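LEOA (Escherichia coli, PDB 4AUR) is a bacterial dynamin GTPase of enterotoxigenic strains that probably binds and hydrolyses GTP and appears to be linked to the heat-labile (LT) toxin. Local coordinates at residues G75-D80 against Y236-P241; N333-Q338 against H371-Q376; D347-R352 against F477-D482. All blocks are in the same frame, centred on the assembly; numbering follows the deposited sequence.

Contact 1 (G75-D80 against Y236-P241)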
ATOM      1  N   GLY A  75     -33.670  15.713  37.049  1.00 50.24           N
ATOM      2  CA  GLY A  75     -34.199  14.880  38.111  1.00 52.69           C
ATOM      3  C   GLY A  75     -34.714  15.650  39.321  1.00 52.55           C
ATOM      4  O   GLY A  75     -35.508  15.112  40.079  1.00 54.71           O
ATOM      5  N   LYS A  76     -34.271  16.892  39.511  1.00 49.82           N
ATOM      6  CA  LYS A  76     -34.575  17.634  40.725  1.00 51.74           C
ATOM      7  C   LYS A  76     -35.343  18.919  40.450  1.00 53.50           C
ATOM      8  O   LYS A  76     -35.057  19.623  39.492  1.00 52.84           O
ATOM      9  CB  LYS A  76     -33.289  17.963  41.480  1.00 54.62           C
ATOM     10  CG  LYS A  76     -32.643  16.760  42.161  1.00 57.13           C
ATOM     11  CD  LYS A  76     -32.321  17.041  43.624  1.00 61.15           C
ATOM     12  CE  LYS A  76     -31.122  17.968  43.796  1.00 61.82           C
ATOM     13  NZ  LYS A  76     -29.840  17.261  43.516  1.00 62.73           N
ATOM     14  N   VAL A  77     -36.313  19.220  41.311  1.00 54.11           N
ATOM     15  CA  VAL A  77     -37.030  20.491  41.263  1.00 55.34           C
ATOM     16  C   VAL A  77     -36.011  21.601  41.363  1.00 55.04           C
ATOM     17  O   VAL A  77     -34.997  21.443  42.034  1.00 53.28           O
ATOM     18  CB  VAL A  77     -38.047  20.621  42.426  1.00 56.93           C
ATOM     19  CG1 VAL A  77     -38.498  22.065  42.645  1.00 56.92           C
ATOM     20  CG2 VAL A  77     -39.253  19.737  42.166  1.00 57.54           C
HETATM   21  N   MSE A  78     -36.309  22.724  40.715  1.00 57.27           N
HETATM   22  CA  MSE A  78     -35.363  23.829  40.557  1.00 60.64           C
HETATM   23  C   MSE A  78     -34.733  24.329  41.826  1.00 59.46           C
HETATM   24  O   MSE A  78     -33.552  24.649  41.824  1.00 61.22           O
HETATM   25  CB  MSE A  78     -36.040  25.001  39.843  1.00 66.11           C
HETATM   26  CG  MSE A  78     -35.004  25.907  39.169  1.00 72.25           C
HETATM   27 SE   MSE A  78     -34.560  25.397  37.299  0.95 80.74          SE
HETATM   28  CE  MSE A  78     -35.206  27.134  36.629  1.00 78.21           C
ATOM     29  N   ASP A  79     -35.485  24.409  42.916  1.00 61.70           N
ATOM     30  CA  ASP A  79     -34.940  24.991  44.154  1.00 66.40           C
ATOM     31  C   ASP A  79     -34.028  24.057  44.958  1.00 65.22           C
ATOM     32  O   ASP A  79     -33.171  24.539  45.702  1.00 58.25           O
ATOM     33  CB  ASP A  79     -36.059  25.563  45.046  1.00 70.66           C
ATOM     34  CG  ASP A  79     -36.216  27.077  44.889  1.00 76.66           C
ATOM     35  OD1 ASP A  79     -35.196  27.807  44.977  1.00 73.23           O
ATOM     36  OD2 ASP A  79     -37.359  27.535  44.684  1.00 75.55           O
ATOM     37  N   ASP A  80     -34.214  22.741  44.805  1.00 68.60           N
ATOM     38  CA  ASP A  80     -33.350  21.734  45.447  1.00 70.72           C
ATOM     39  C   ASP A  80     -31.916  21.776  44.931  1.00 70.29           C
ATOM     40  O   ASP A  80     -30.981  21.363  45.632  1.00 69.74           O
ATOM     41  CB  ASP A  80     -33.897  20.331  45.215  1.00 73.81           C
ATOM     42  CG  ASP A  80     -35.161  20.074  45.969  1.00 74.31           C
ATOM     43  OD1 ASP A  80     -35.556  20.941  46.771  1.00 76.41           O
ATOM     44  OD2 ASP A  80     -35.755  19.000  45.760  1.00 79.26           O
ATOM     45  N   TYR A 236     -44.688  16.815  43.373  1.00 62.20           N
ATOM     46  CA  TYR A 236     -45.597  15.687  43.504  1.00 64.48           C
ATOM     47  C   TYR A 236     -45.197  14.495  42.632  1.00 63.40           C
ATOM     48  O   TYR A 236     -45.108  13.373  43.128  1.00 65.58           O
ATOM     49  CB  TYR A 236     -47.035  16.129  43.195  1.00 68.47           C
ATOM     50  CG  TYR A 236     -48.006  15.010  42.833  1.00 69.09           C
ATOM     51  CD1 TYR A 236     -48.405  14.054  43.771  1.00 68.70           C
ATOM     52  CD2 TYR A 236     -48.542  14.930  41.554  1.00 69.12           C
ATOM     53  CE1 TYR A 236     -49.298  13.045  43.432  1.00 67.51           C
ATOM     54  CE2 TYR A 236     -49.435  13.934  41.207  1.00 68.51           C
ATOM     55  CZ  TYR A 236     -49.811  12.996  42.145  1.00 68.23           C
ATOM     56  OH  TYR A 236     -50.700  12.020  41.769  1.00 66.86           O
ATOM     57  N   TRP A 237     -44.953  14.727  41.342  1.00 62.11           N
ATOM     58  CA  TRP A 237     -44.694  13.618  40.405  1.00 57.38           C
ATOM     59  C   TRP A 237     -43.384  12.839  40.686  1.00 58.31           C
ATOM     60  O   TRP A 237     -43.280  11.640  40.371  1.00 52.33           O
ATOM     61  CB  TRP A 237     -44.729  14.101  38.959  1.00 52.77           C
ATOM     62  CG  TRP A 237     -46.124  14.296  38.369  1.00 53.25           C
ATOM     63  CD1 TRP A 237     -46.703  15.478  38.015  1.00 51.95           C
ATOM     64  CD2 TRP A 237     -47.087  13.275  38.042  1.00 52.29           C
ATOM     65  NE1 TRP A 237     -47.954  15.265  37.488  1.00 51.46           N
ATOM     66  CE2 TRP A 237     -48.216  13.923  37.495  1.00 51.55           C
ATOM     67  CE3 TRP A 237     -47.109  11.883  38.169  1.00 54.35           C
ATOM     68  CZ2 TRP A 237     -49.357  13.230  37.081  1.00 55.12           C
ATOM     69  CZ3 TRP A 237     -48.247  11.191  37.751  1.00 54.62           C
ATOM     70  CH2 TRP A 237     -49.353  11.868  37.214  1.00 53.15           C
ATOM     71  N   PHE A 238     -42.401  13.494  41.296  1.00 56.80           N
ATOM     72  CA  PHE A 238     -41.186  12.780  41.697  1.00 62.17           C
ATOM     73  C   PHE A 238     -41.460  11.772  42.806  1.00 66.44           C
ATOM     74  O   PHE A 238     -40.747  10.772  42.925  1.00 65.85           O
ATOM     75  CB  PHE A 238     -40.064  13.740  42.115  1.00 60.75           C
ATOM     76  CG  PHE A 238     -39.545  14.603  40.990  1.00 59.90           C
ATOM     77  CD1 PHE A 238     -39.629  14.195  39.666  1.00 58.47           C
ATOM     78  CD2 PHE A 238     -38.949  15.824  41.264  1.00 58.81           C
ATOM     79  CE1 PHE A 238     -39.154  14.997  38.646  1.00 60.66           C
ATOM     80  CE2 PHE A 238     -38.460  16.621  40.248  1.00 58.42           C
ATOM     81  CZ  PHE A 238     -38.564  16.211  38.938  1.00 57.75           C
ATOM     82  N   THR A 239     -42.502  12.019  43.598  1.00 69.34           N
ATOM     83  CA  THR A 239     -42.895  11.071  44.629  1.00 69.94           C
ATOM     84  C   THR A 239     -43.353   9.768  43.999  1.00 68.09           C
ATOM     85  O   THR A 239     -43.268   8.733  44.650  1.00 72.63           O
ATOM     86  CB  THR A 239     -44.025  11.596  45.544  1.00 73.61           C
ATOM     87  OG1 THR A 239     -45.272  11.583  44.838  1.00 74.86           O
ATOM     88  CG2 THR A 239     -43.713  13.017  46.064  1.00 77.68           C
ATOM     89  N   LYS A 240     -43.820   9.817  42.746  1.00 67.46           N
ATOM     90  CA  LYS A 240     -44.316   8.616  42.033  1.00 69.58           C
ATOM     91  C   LYS A 240     -43.486   8.258  40.785  1.00 67.32           C
ATOM     92  O   LYS A 240     -44.048   8.049  39.704  1.00 60.27           O
ATOM     93  CB  LYS A 240     -45.789   8.813  41.658  1.00 70.00           C
ATOM     94  CG  LYS A 240     -46.649   9.316  42.814  1.00 71.00           C
ATOM     95  CD  LYS A 240     -48.094   8.844  42.712  1.00 71.78           C
ATOM     96  CE  LYS A 240     -48.767   9.408  41.471  1.00 73.95           C
ATOM     97  NZ  LYS A 240     -50.198   9.014  41.348  1.00 74.29           N
ATOM     98  N   PRO A 241     -42.151   8.122  40.956  1.00 70.26           N
ATOM     99  CA  PRO A 241     -41.170   8.233  39.869  1.00 73.10           C
ATOM    100  C   PRO A 241     -41.411   7.338  38.674  1.00 69.80           C
ATOM    101  O   PRO A 241     -41.061   7.718  37.565  1.00 80.29           O
ATOM    102  CB  PRO A 241     -39.838   7.850  40.544  1.00 76.29           C
ATOM    103  CG  PRO A 241     -40.230   7.010  41.711  1.00 74.93           C
ATOM    104  CD  PRO A 241     -41.518   7.623  42.193  1.00 72.29           C
TER
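F238 meets the loop residues G75, K76 and V77, and its ring carries every close approach between 75-80 and 236-241. Its CB is directed at the loop. CG lies anti to the carbonyl carbon (chi1 -66°), which carries the ring to the loop backbone, with G75 O over one face. CG itself is only grazed, with the O of G75 at 4.2 Å from F238 CG. CD2 is nearer, F238 CD2 lying 3.7 Å from G75 O, and also borders CG2 of V77. CE2 is the busiest atom: G75 O, the carbonyl carbon of K76 and V77 N all lie close, and the distance from F238 CE2 to V77 N is 3.5 Å. At the far end, F238 CZ is 3.4 Å from G75 O. That oxygen stands 3.3 Å above the ring plane, offset toward the rim, whereas V77 N sits at the ring edge, near its plane.

The loop leaves helix 66-74, whose first turn belongs to the probable Walker A P-loop in this dynamin-family GTPase domain of the P-loop NTPase clan. G75 is the first residue to depart from helical geometry, and its positive phi of 120° marks the turn out of the helix. Across the contact, F238 stands in a type I beta turn running from W237 to K240, closed by the bond from K240 N to W237 O.

V77 adds the apolar part. Its CG1 is anti to the backbone N (chi1 163°), leaving CG2 beside that N; V77 CG2 is 3.7 Å from CE2 of F238, the same ring atom that V77 N approaches. The V77 side chain also touches L234 and T235 of helix 234-237. The CB of K76 points away from 236-241, and its NZ is hydrogen-bonded to G99 O.

Contact 2 (N333-Q338 against H371-Q376)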
ATOM      1  N   ASN A 333      34.002 -37.478 -28.958  1.00 28.54           N
ATOM      2  CA  ASN A 333      34.755 -38.642 -28.552  1.00 31.70           C
ATOM      3  C   ASN A 333      34.390 -39.870 -29.411  1.00 33.06           C
ATOM      4  O   ASN A 333      35.258 -40.638 -29.801  1.00 31.90           O
ATOM      5  CB  ASN A 333      34.545 -38.926 -27.064  1.00 33.52           C
ATOM      6  CG  ASN A 333      35.760 -39.575 -26.409  1.00 40.09           C
ATOM      7  OD1 ASN A 333      36.902 -39.079 -26.495  1.00 41.68           O
ATOM      8  ND2 ASN A 333      35.517 -40.682 -25.721  1.00 43.96           N
ATOM      9  N   LEU A 334      33.115 -40.044 -29.731  1.00 34.58           N
ATOM     10  CA  LEU A 334      32.731 -41.062 -30.699  1.00 36.96           C
ATOM     11  C   LEU A 334      33.380 -40.825 -32.060  1.00 36.16           C
ATOM     12  O   LEU A 334      33.900 -41.737 -32.688  1.00 41.49           O
ATOM     13  CB  LEU A 334      31.220 -41.103 -30.879  1.00 39.10           C
ATOM     14  CG  LEU A 334      30.505 -41.913 -29.814  1.00 43.70           C
ATOM     15  CD1 LEU A 334      29.027 -41.544 -29.778  1.00 46.32           C
ATOM     16  CD2 LEU A 334      30.696 -43.410 -30.056  1.00 46.50           C
HETATM   17  N   MSE A 335      33.349 -39.592 -32.516  1.00 35.00           N
HETATM   18  CA  MSE A 335      33.845 -39.283 -33.825  1.00 34.78           C
HETATM   19  C   MSE A 335      35.253 -39.720 -33.934  1.00 33.52           C
HETATM   20  O   MSE A 335      35.620 -40.318 -34.908  1.00 31.99           O
HETATM   21  CB  MSE A 335      33.725 -37.799 -34.040  1.00 38.35           C
HETATM   22  CG  MSE A 335      33.596 -37.498 -35.521  1.00 41.00           C
HETATM   23 SE   MSE A 335      33.599 -35.552 -35.639  0.84 47.53          SE
HETATM   24  CE  MSE A 335      31.748 -35.287 -35.002  1.00 45.11           C
ATOM     25  N   GLU A 336      36.036 -39.455 -32.893  1.00 36.06           N
ATOM     26  CA  GLU A 336      37.459 -39.798 -32.852  1.00 33.62           C
ATOM     27  C   GLU A 336      37.676 -41.283 -32.667  1.00 33.30           C
ATOM     28  O   GLU A 336      38.573 -41.827 -33.264  1.00 33.84           O
ATOM     29  CB  GLU A 336      38.163 -39.023 -31.736  1.00 34.15           C
ATOM     30  CG  GLU A 336      39.689 -39.013 -31.802  1.00 35.28           C
ATOM     31  CD  GLU A 336      40.354 -38.391 -30.573  1.00 36.63           C
ATOM     32  OE1 GLU A 336      39.668 -38.119 -29.565  1.00 37.99           O
ATOM     33  OE2 GLU A 336      41.580 -38.157 -30.607  1.00 39.38           O
ATOM     34  N   LYS A 337      36.878 -41.941 -31.838  1.00 34.52           N
ATOM     35  CA  LYS A 337      37.012 -43.387 -31.667  1.00 37.86           C
ATOM     36  C   LYS A 337      36.698 -44.090 -32.999  1.00 37.74           C
ATOM     37  O   LYS A 337      37.366 -45.072 -33.376  1.00 32.80           O
ATOM     38  CB  LYS A 337      36.098 -43.904 -30.542  1.00 42.88           C
ATOM     39  CG  LYS A 337      35.815 -45.408 -30.595  1.00 54.15           C
ATOM     40  CD  LYS A 337      34.694 -45.868 -29.648  1.00 63.99           C
ATOM     41  CE  LYS A 337      34.120 -47.234 -30.060  1.00 69.23           C
ATOM     42  NZ  LYS A 337      33.157 -47.808 -29.065  1.00 70.26           N
ATOM     43  N   GLN A 338      35.681 -43.564 -33.692  1.00 35.32           N
ATOM     44  CA  GLN A 338      35.198 -44.136 -34.927  1.00 36.09           C
ATOM     45  C   GLN A 338      36.283 -44.074 -35.991  1.00 34.18           C
ATOM     46  O   GLN A 338      36.663 -45.107 -36.538  1.00 34.79           O
ATOM     47  CB  GLN A 338      33.922 -43.425 -35.380  1.00 41.17           C
ATOM     48  CG  GLN A 338      33.510 -43.667 -36.835  1.00 46.83           C
ATOM     49  CD  GLN A 338      33.289 -45.139 -37.176  1.00 49.36           C
ATOM     50  OE1 GLN A 338      33.839 -45.647 -38.163  1.00 52.57           O
ATOM     51  NE2 GLN A 338      32.482 -45.831 -36.363  1.00 50.24           N
ATOM     52  N   HIS A 371      37.924 -31.214 -40.329  1.00 23.67           N
ATOM     53  CA  HIS A 371      37.794 -29.913 -39.732  1.00 24.08           C
ATOM     54  C   HIS A 371      36.344 -29.396 -39.817  1.00 23.79           C
ATOM     55  O   HIS A 371      35.724 -29.032 -38.824  1.00 22.59           O
ATOM     56  CB  HIS A 371      38.772 -28.971 -40.414  1.00 24.19           C
ATOM     57  CG  HIS A 371      38.453 -27.534 -40.226  1.00 25.03           C
ATOM     58  ND1 HIS A 371      38.712 -26.867 -39.049  1.00 26.94           N
ATOM     59  CD2 HIS A 371      37.912 -26.628 -41.067  1.00 26.99           C
ATOM     60  CE1 HIS A 371      38.344 -25.604 -39.175  1.00 28.04           C
ATOM     61  NE2 HIS A 371      37.847 -25.433 -40.389  1.00 28.69           N
ATOM     62  N   LEU A 372      35.787 -29.414 -41.007  1.00 23.96           N
ATOM     63  CA  LEU A 372      34.426 -28.975 -41.182  1.00 23.34           C
ATOM     64  C   LEU A 372      33.476 -29.762 -40.350  1.00 23.79           C
ATOM     65  O   LEU A 372      32.456 -29.223 -39.979  1.00 25.57           O
ATOM     66  CB  LEU A 372      33.964 -29.152 -42.617  1.00 23.33           C
ATOM     67  CG  LEU A 372      34.655 -28.309 -43.647  1.00 23.13           C
ATOM     68  CD1 LEU A 372      33.888 -28.484 -44.937  1.00 23.71           C
ATOM     69  CD2 LEU A 372      34.713 -26.861 -43.202  1.00 23.80           C
ATOM     70  N   ARG A 373      33.736 -31.040 -40.103  1.00 24.16           N
ATOM     71  CA  ARG A 373      32.751 -31.781 -39.332  1.00 26.45           C
ATOM     72  C   ARG A 373      32.902 -31.562 -37.832  1.00 25.69           C
ATOM     73  O   ARG A 373      31.925 -31.412 -37.139  1.00 26.43           O
ATOM     74  CB  ARG A 373      32.597 -33.247 -39.750  1.00 26.78           C
ATOM     75  CG  ARG A 373      33.781 -34.139 -39.601  1.00 28.67           C
ATOM     76  CD  ARG A 373      33.487 -35.486 -40.260  1.00 29.23           C
ATOM     77  NE  ARG A 373      32.379 -36.163 -39.598  1.00 29.42           N
ATOM     78  CZ  ARG A 373      32.420 -37.374 -39.052  1.00 30.46           C
ATOM     79  NH1 ARG A 373      33.518 -38.126 -39.077  1.00 30.11           N
ATOM     80  NH2 ARG A 373      31.318 -37.850 -38.481  1.00 32.38           N
ATOM     81  N   ILE A 374      34.116 -31.470 -37.339  1.00 26.39           N
ATOM     82  CA  ILE A 374      34.321 -30.971 -36.000  1.00 25.29           C
ATOM     83  C   ILE A 374      33.711 -29.572 -35.838  1.00 26.79           C
ATOM     84  O   ILE A 374      33.043 -29.273 -34.847  1.00 26.65           O
ATOM     85  CB  ILE A 374      35.812 -30.909 -35.675  1.00 24.95           C
ATOM     86  CG1 ILE A 374      36.378 -32.323 -35.594  1.00 24.71           C
ATOM     87  CG2 ILE A 374      36.067 -30.106 -34.392  1.00 25.30           C
ATOM     88  CD1 ILE A 374      37.862 -32.369 -35.264  1.00 25.46           C
ATOM     89  N   LYS A 375      33.965 -28.698 -36.797  1.00 28.22           N
ATOM     90  CA  LYS A 375      33.530 -27.314 -36.669  1.00 29.30           C
ATOM     91  C   LYS A 375      32.024 -27.186 -36.533  1.00 29.79           C
ATOM     92  O   LYS A 375      31.522 -26.353 -35.814  1.00 33.93           O
ATOM     93  CB  LYS A 375      33.989 -26.515 -37.865  1.00 29.84           C
ATOM     94  CG  LYS A 375      33.203 -25.253 -38.011  1.00 33.47           C
ATOM     95  CD  LYS A 375      34.000 -24.122 -38.576  1.00 35.62           C
ATOM     96  CE  LYS A 375      33.060 -22.952 -38.792  1.00 37.13           C
ATOM     97  NZ  LYS A 375      33.714 -21.739 -38.251  1.00 39.28           N
ATOM     98  N   GLN A 376      31.312 -28.017 -37.248  1.00 31.36           N
ATOM     99  CA  GLN A 376      29.880 -27.981 -37.306  1.00 33.39           C
ATOM    100  C   GLN A 376      29.278 -28.487 -35.979  1.00 33.49           C
ATOM    101  O   GLN A 376      28.194 -28.082 -35.581  1.00 35.99           O
ATOM    102  CB  GLN A 376      29.498 -28.854 -38.497  1.00 37.40           C
ATOM    103  CG  GLN A 376      28.033 -28.972 -38.834  1.00 43.50           C
ATOM    104  CD  GLN A 376      27.647 -30.434 -39.001  1.00 48.29           C
ATOM    105  OE1 GLN A 376      26.757 -30.938 -38.296  1.00 46.94           O
ATOM    106  NE2 GLN A 376      28.360 -31.145 -39.905  1.00 49.64           N
TER
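One face of the R373 guanidinium receives the side chain of M335, a selenomethionine, whose CG stands 3.4 Å above the plane and is offset toward the rim of the group. This joins helix 275-343 to helix 368-408, two long helices of the Dynamin-like helical domain, with the backbones nearest at M335 and I374, whose CA atoms are 8.6 Å apart. The placement over the face agrees with how evenly M335 CG sees the three atoms beneath it: R373 NH1 is at 3.6 Å, R373 CZ at 3.7 Å and R373 NH2 at 3.8 Å. No hydrogen bond crosses between 333-338 and 371-376, so the arginine contributes its flat surface here and not its N-H groups.

Torsions on both sides make the overlap possible. M335 reaches out with CG anti to the backbone N (chi1 -153°) and bends at chi3, while R373 holds CG between its N and carbonyl carbon (chi1 63°) and bends at chi3 as well; the two side chains run alongside each other with opposite headings. A third helix, 489-518, adjoins the pair: P510 meets I374, and the Y515 OH is hydrogen-bonded to E336 OE1. The M335 selenium, also near the guanidinium at 4.0 Å from R373 CZ, reaches I374 CG1 at 4.3 Å.

Contact 3 (D347-R352 against F477-D482)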
ATOM      1  N   ASP A 347      44.947 -51.680 -44.974  1.00 46.73           N
ATOM      2  CA  ASP A 347      46.165 -52.042 -45.725  1.00 47.86           C
ATOM      3  C   ASP A 347      46.484 -50.906 -46.677  1.00 46.05           C
ATOM      4  O   ASP A 347      45.615 -50.104 -46.972  1.00 50.15           O
ATOM      5  CB  ASP A 347      46.053 -53.443 -46.408  1.00 53.44           C
ATOM      6  CG  ASP A 347      45.191 -53.462 -47.713  1.00 59.06           C
ATOM      7  OD1 ASP A 347      45.622 -52.919 -48.764  1.00 64.43           O
ATOM      8  OD2 ASP A 347      44.103 -54.093 -47.707  1.00 57.30           O
ATOM      9  N   LEU A 348      47.719 -50.814 -47.154  1.00 45.32           N
ATOM     10  CA  LEU A 348      48.164 -49.617 -47.890  1.00 44.04           C
ATOM     11  C   LEU A 348      47.302 -49.161 -49.064  1.00 41.17           C
ATOM     12  O   LEU A 348      47.365 -48.004 -49.454  1.00 40.92           O
ATOM     13  CB  LEU A 348      49.585 -49.788 -48.416  1.00 47.01           C
ATOM     14  CG  LEU A 348      50.704 -49.909 -47.387  1.00 48.91           C
ATOM     15  CD1 LEU A 348      51.281 -51.328 -47.407  1.00 51.71           C
ATOM     16  CD2 LEU A 348      51.783 -48.875 -47.664  1.00 47.35           C
ATOM     17  N   ASP A 349      46.538 -50.062 -49.661  1.00 41.97           N
ATOM     18  CA  ASP A 349      45.657 -49.680 -50.757  1.00 43.53           C
ATOM     19  C   ASP A 349      44.498 -48.846 -50.210  1.00 40.33           C
ATOM     20  O   ASP A 349      44.001 -47.940 -50.875  1.00 36.89           O
ATOM     21  CB  ASP A 349      45.125 -50.918 -51.496  1.00 46.13           C
ATOM     22  CG  ASP A 349      46.192 -51.607 -52.343  1.00 50.39           C
ATOM     23  OD1 ASP A 349      46.880 -50.918 -53.133  1.00 48.99           O
ATOM     24  OD2 ASP A 349      46.340 -52.844 -52.209  1.00 56.30           O
ATOM     25  N   ASP A 350      44.113 -49.150 -48.975  1.00 36.29           N
ATOM     26  CA  ASP A 350      42.958 -48.557 -48.344  1.00 35.65           C
ATOM     27  C   ASP A 350      43.116 -47.116 -47.942  1.00 33.11           C
ATOM     28  O   ASP A 350      42.132 -46.484 -47.575  1.00 31.53           O
ATOM     29  CB  ASP A 350      42.631 -49.317 -47.077  1.00 37.38           C
ATOM     30  CG  ASP A 350      42.236 -50.734 -47.342  1.00 38.69           C
ATOM     31  OD1 ASP A 350      41.183 -50.955 -47.984  1.00 38.07           O
ATOM     32  OD2 ASP A 350      42.987 -51.616 -46.893  1.00 42.13           O
ATOM     33  N   ILE A 351      44.338 -46.612 -48.016  1.00 31.62           N
ATOM     34  CA  ILE A 351      44.734 -45.367 -47.368  1.00 31.89           C
ATOM     35  C   ILE A 351      44.152 -44.158 -48.048  1.00 30.82           C
ATOM     36  O   ILE A 351      43.599 -43.293 -47.391  1.00 33.20           O
ATOM     37  CB  ILE A 351      46.273 -45.204 -47.369  1.00 32.60           C
ATOM     38  CG1 ILE A 351      46.944 -46.290 -46.542  1.00 34.46           C
ATOM     39  CG2 ILE A 351      46.684 -43.886 -46.778  1.00 33.61           C
ATOM     40  CD1 ILE A 351      46.642 -46.214 -45.057  1.00 35.68           C
ATOM     41  N   ARG A 352      44.301 -44.087 -49.360  1.00 29.24           N
ATOM     42  CA  ARG A 352      43.835 -42.955 -50.115  1.00 27.90           C
ATOM     43  C   ARG A 352      42.337 -42.879 -49.993  1.00 27.37           C
ATOM     44  O   ARG A 352      41.805 -41.843 -49.638  1.00 28.99           O
ATOM     45  CB  ARG A 352      44.304 -43.042 -51.570  1.00 28.62           C
ATOM     46  CG  ARG A 352      43.662 -42.072 -52.548  1.00 29.10           C
ATOM     47  CD  ARG A 352      43.758 -40.604 -52.147  1.00 29.17           C
ATOM     48  NE  ARG A 352      43.105 -39.808 -53.185  1.00 30.22           N
ATOM     49  CZ  ARG A 352      43.688 -39.333 -54.289  1.00 29.60           C
ATOM     50  NH1 ARG A 352      44.981 -39.521 -54.527  1.00 29.92           N
ATOM     51  NH2 ARG A 352      42.964 -38.643 -55.160  1.00 29.62           N
ATOM     52  N   PHE A 477      43.405 -43.019 -58.424  1.00 40.19           N
ATOM     53  CA  PHE A 477      44.681 -43.583 -58.039  1.00 42.47           C
ATOM     54  C   PHE A 477      44.596 -44.988 -57.467  1.00 46.99           C
ATOM     55  O   PHE A 477      43.933 -45.208 -56.451  1.00 45.42           O
ATOM     56  CB  PHE A 477      45.322 -42.679 -57.017  1.00 42.16           C
ATOM     57  CG  PHE A 477      46.654 -43.154 -56.546  1.00 42.59           C
ATOM     58  CD1 PHE A 477      47.776 -43.019 -57.352  1.00 44.09           C
ATOM     59  CD2 PHE A 477      46.793 -43.719 -55.289  1.00 43.41           C
ATOM     60  CE1 PHE A 477      49.012 -43.454 -56.916  1.00 42.73           C
ATOM     61  CE2 PHE A 477      48.028 -44.153 -54.846  1.00 42.97           C
ATOM     62  CZ  PHE A 477      49.138 -44.020 -55.663  1.00 43.40           C
ATOM     63  N   THR A 478      45.264 -45.928 -58.147  1.00 53.37           N
ATOM     64  CA  THR A 478      45.689 -47.206 -57.555  1.00 58.81           C
ATOM     65  C   THR A 478      47.230 -47.254 -57.569  1.00 59.79           C
ATOM     66  O   THR A 478      47.880 -46.593 -58.386  1.00 60.25           O
ATOM     67  CB  THR A 478      45.123 -48.435 -58.305  1.00 60.37           C
ATOM     68  OG1 THR A 478      45.509 -48.370 -59.683  1.00 59.65           O
ATOM     69  CG2 THR A 478      43.584 -48.518 -58.189  1.00 61.10           C
ATOM     70  N   ILE A 479      47.804 -48.045 -56.672  1.00 58.17           N
ATOM     71  CA  ILE A 479      49.250 -48.072 -56.488  1.00 58.66           C
ATOM     72  C   ILE A 479      49.943 -48.915 -57.565  1.00 64.67           C
ATOM     73  O   ILE A 479      49.566 -50.067 -57.815  1.00 61.80           O
ATOM     74  CB  ILE A 479      49.617 -48.620 -55.093  1.00 57.26           C
ATOM     75  CG1 ILE A 479      48.945 -47.777 -53.990  1.00 55.51           C
ATOM     76  CG2 ILE A 479      51.134 -48.664 -54.927  1.00 57.53           C
ATOM     77  CD1 ILE A 479      49.052 -48.352 -52.591  1.00 52.55           C
ATOM     78  N   GLY A 480      50.977 -48.347 -58.181  1.00 68.56           N
ATOM     79  CA  GLY A 480      51.683 -49.014 -59.275  1.00 75.74           C
ATOM     80  C   GLY A 480      52.521 -50.218 -58.861  1.00 79.42           C
ATOM     81  O   GLY A 480      52.809 -50.418 -57.676  1.00 78.27           O
ATOM     82  N   SER A 481      52.901 -51.024 -59.857  1.00 80.32           N
ATOM     83  CA  SER A 481      53.823 -52.151 -59.660  1.00 78.25           C
ATOM     84  C   SER A 481      55.203 -51.657 -59.231  1.00 74.76           C
ATOM     85  O   SER A 481      55.793 -52.195 -58.301  1.00 67.47           O
ATOM     86  CB  SER A 481      53.951 -52.971 -60.949  1.00 79.93           C
ATOM     87  OG  SER A 481      52.730 -53.615 -61.268  1.00 76.07           O
ATOM     88  N   ASP A 482      55.699 -50.621 -59.905  1.00 74.75           N
ATOM     89  CA  ASP A 482      57.006 -50.025 -59.581  1.00 77.79           C
ATOM     90  C   ASP A 482      57.143 -49.589 -58.124  1.00 75.96           C
ATOM     91  O   ASP A 482      58.248 -49.578 -57.577  1.00 74.16           O
ATOM     92  CB  ASP A 482      57.296 -48.811 -60.481  1.00 79.14           C
ATOM     93  CG  ASP A 482      57.987 -49.190 -61.776  1.00 78.34           C
ATOM     94  OD1 ASP A 482      57.650 -50.246 -62.355  1.00 80.10           O
ATOM     95  OD2 ASP A 482      58.873 -48.426 -62.211  1.00 74.03           O
TER
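The backbones come nearest at D349 and I479, with CA atoms 7.0 Å apart, and again at R352 and F477, at 8.0 Å; extended phi/psi values through 477-479 carry this second segment past the turn that leads into helix 351-359.

I479 bears the larger share of the contact. Its CB is directed at 347-352, and CG1 is anti to the carbonyl carbon (chi1 -57°); with the chain extended beyond CG1, CD1 reaches the turn. There I479 CD1 lies 3.4 Å from D349 OD1 and 3.6 Å from L348 O, while L348 CB is a looser apolar neighbour at 4.4 Å from the same methyl. A methyl carbon lying against two oxygens amounts to van der Waals packing, and no hydrogen bond spans the two segments.

The second point of touch is R352 with F477. The nearest pair is R352 NH1 and F477 CB, 4.0 Å apart; the guanidinium and ring planes are 7° apart, and F477 CB comes at the guanidinium obliquely. The guanidinium is held by other groups: NE forms a salt bridge with D356, and NH1 donates to the backbone O of A470 and of P472. W469 also touches both L348 and I479.

Within 347-352, D350 OD2 accepts from D347 N through its anti lone pair. D347 OD1 in turn accepts from D349 N at 3.1 Å, met 34° out of the carboxylate plane. That bond to the residue two places on defines an Asx turn, here leading toward helix 351-359 in the part of the Dynamin-like helical domain far from the GTPase domain.

How the contacts relate
Following the chain from the N terminus, contact 1 closes first: 236-241 returns to the loop after helix 66-74, enclosing most of the sheet strands of the GTPase domain. Only later do contacts 2 and 3 open, so contact 1 precedes both in series. Those two cross, since their segments alternate as 333-338, 347-352, 371-376 and 477-482; contact 2 ties helix 275-343 to helix 368-408, while contact 3 brings a much later loop back to the turn and the first residues of helix 351-359, which lies between them in the chain. Their nearest atoms are about 12 Å apart. Contact 1 lies across the chain's centre, 118 Å from contact 2 and 144 Å from contact 3, centre to centre.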